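Local coordinates for Adc operon repressor AdcR (Streptococcus pneumoniae, PDB 3TGN), which senses zinc and, as a homodimer of the MarR family, binds promoters to repress zinc-uptake and surface-antigen genes and to activate at least one other, at residues L44-E49 and S55-R60. Residues are numbered along the deposited sequence; the frame is centred on the assembly and turned at random.
Sequences LMLLSE and SELARR
With chi1 of -66° in Leu46 and -75° in Leu57, each leucine sets its CG opposite its own carbonyl carbon and extends its methyls toward the facing helix, 54-61 for Leu46 and 38-50 for Leu57. Leu57 is shared. Its CD2 lies 4.1 Å from CD1 of Leu46, the two side chains running past one another in opposite senses, while its CD1 lies 4.1 Å from CD1 of Leu47. That second pair meets at roughly a right angle, and CD2 of Leu47 stands equally near CD2 of Leu57, so both methyls of Leu47 and of Leu57 take part in the contact. The axes of segments 44-49 and 55-60 approach to 11.5 Å, with their N-to-C directions 127° apart; at that axial separation the branched ends, not the backbones, make the contact, and only 178 Å² is buried.

At the more open border, the aliphatic part of Arg60 adds its CD, 4.2 Å from CD1 of Leu46. Its chain then bends at chi3, and NH1 forms a salt bridge with Glu50. Leu52, in the intervening loop, touches both Leu57 and Arg60, and Leu47 also rests on Leu81 of strand 81-84.

Helix 54-61 is the first helix of the predicted helix-turn-helix, whereas helix 38-50 carries His42, a zinc ligand whose side chain lies about 4 Å from that of Leu46. No hydrogen bond spans the two segments: apolar, non-directional packing joins the zinc-ligand-bearing helix to the DNA-binding motif, with the Arg60–Glu50 pair adding a polar tie.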
loop_
_atom_site.group_PDB
_atom_site.type_symbol
_atom_site.label_atom_id
_atom_site.label_comp_id
_atom_site.label_asym_id
_atom_site.label_seq_id
_atom_site.Cartn_x
_atom_site.Cartn_y
_atom_site.Cartn_z
ATOM N N LEU B 44 -19.416 -2.902 2.287
ATOM C CA LEU B 44 -20.492 -3.546 3.034
ATOM C C LEU B 44 -20.266 -3.433 4.543
ATOM O O LEU B 44 -21.210 -3.241 5.308
ATOM C CB LEU B 44 -20.653 -5.009 2.607
ATOM C CG LEU B 44 -21.160 -5.221 1.178
ATOM C CD1 LEU B 44 -21.309 -6.705 0.862
ATOM C CD2 LEU B 44 -22.477 -4.496 0.968
ATOM N N MET B 45 -19.012 -3.535 4.969
ATOM C CA MET B 45 -18.691 -3.404 6.387
ATOM C C MET B 45 -19.005 -1.993 6.871
ATOM O O MET B 45 -19.666 -1.805 7.896
ATOM C CB MET B 45 -17.221 -3.740 6.647
ATOM C CG MET B 45 -16.857 -3.802 8.131
ATOM S SD MET B 45 -15.091 -4.030 8.430
ATOM C CE MET B 45 -14.432 -2.468 7.842
ATOM N N LEU B 46 -18.526 -1.002 6.127
ATOM C CA LEU B 46 -18.761 0.393 6.474
ATOM C C LEU B 46 -20.251 0.727 6.486
ATOM O O LEU B 46 -20.751 1.331 7.434
ATOM C CB LEU B 46 -18.017 1.326 5.513
ATOM C CG LEU B 46 -16.487 1.286 5.569
ATOM C CD1 LEU B 46 -15.887 2.366 4.674
ATOM C CD2 LEU B 46 -15.999 1.442 7.004
ATOM N N LEU B 47 -20.959 0.323 5.437
ATOM C CA LEU B 47 -22.384 0.632 5.323
ATOM C C LEU B 47 -23.238 -0.127 6.337
ATOM O O LEU B 47 -24.372 0.265 6.621
ATOM C CB LEU B 47 -22.884 0.380 3.898
ATOM C CG LEU B 47 -22.328 1.331 2.832
ATOM C CD1 LEU B 47 -22.895 1.012 1.454
ATOM C CD2 LEU B 47 -22.612 2.778 3.205
ATOM N N SER B 48 -22.698 -1.209 6.889
ATOM C CA SER B 48 -23.410 -1.942 7.928
ATOM C C SER B 48 -23.453 -1.100 9.199
ATOM O O SER B 48 -23.999 -1.523 10.217
ATOM C CB SER B 48 -22.749 -3.297 8.206
ATOM O OG SER B 48 -21.537 -3.156 8.935
ATOM N N GLU B 49 -22.892 0.104 9.121
ATOM C CA GLU B 49 -22.727 0.948 10.301
ATOM C C GLU B 49 -23.162 2.409 10.136
ATOM O O GLU B 49 -23.656 3.013 11.090
ATOM C CB GLU B 49 -21.268 0.914 10.767
ATOM C CG GLU B 49 -20.773 -0.460 11.192
ATOM C CD GLU B 49 -21.172 -0.812 12.612
ATOM O OE1 GLU B 49 -21.460 0.118 13.398
ATOM O OE2 GLU B 49 -21.196 -2.017 12.943
ATOM N N SER B 55 -19.771 9.301 -2.221
ATOM C CA SER B 55 -18.680 10.264 -2.134
ATOM C C SER B 55 -17.883 10.079 -0.843
ATOM O O SER B 55 -16.656 10.172 -0.846
ATOM C CB SER B 55 -19.218 11.693 -2.229
ATOM O OG SER B 55 -19.933 11.886 -3.438
ATOM N N GLU B 56 -18.585 9.817 0.256
ATOM C CA GLU B 56 -17.927 9.608 1.543
ATOM C C GLU B 56 -17.193 8.271 1.567
ATOM O O GLU B 56 -16.149 8.137 2.207
ATOM C CB GLU B 56 -18.934 9.686 2.682
ATOM N N LEU B 57 -17.747 7.283 0.869
ATOM C CA LEU B 57 -17.109 5.977 0.762
ATOM C C LEU B 57 -15.787 6.085 0.015
ATOM O O LEU B 57 -14.807 5.431 0.371
ATOM C CB LEU B 57 -18.025 4.976 0.056
ATOM C CG LEU B 57 -19.204 4.421 0.861
ATOM C CD1 LEU B 57 -20.125 3.602 -0.034
ATOM C CD2 LEU B 57 -18.723 3.590 2.049
ATOM N N ALA B 58 -15.765 6.917 -1.022
ATOM C CA ALA B 58 -14.568 7.095 -1.838
ATOM C C ALA B 58 -13.436 7.750 -1.052
ATOM O O ALA B 58 -12.266 7.408 -1.232
ATOM C CB ALA B 58 -14.889 7.908 -3.089
ATOM N N ARG B 59 -13.788 8.694 -0.187
ATOM C CA ARG B 59 -12.795 9.391 0.626
ATOM C C ARG B 59 -12.154 8.450 1.642
ATOM O O ARG B 59 -10.941 8.474 1.840
ATOM C CB ARG B 59 -13.421 10.587 1.327
ATOM N N ARG B 60 -12.978 7.623 2.279
ATOM C CA ARG B 60 -12.500 6.655 3.264
ATOM C C ARG B 60 -11.692 5.535 2.611
ATOM O O ARG B 60 -10.664 5.110 3.137
ATOM C CB ARG B 60 -13.674 6.063 4.050
ATOM C CG ARG B 60 -14.179 6.922 5.205
ATOM C CD ARG B 60 -15.532 6.418 5.700
ATOM N NE ARG B 60 -15.696 6.566 7.145
ATOM C CZ ARG B 60 -16.452 7.491 7.728
ATOM N NH1 ARG B 60 -16.534 7.542 9.051
ATOM N NH2 ARG B 60 -17.128 8.364 6.993
#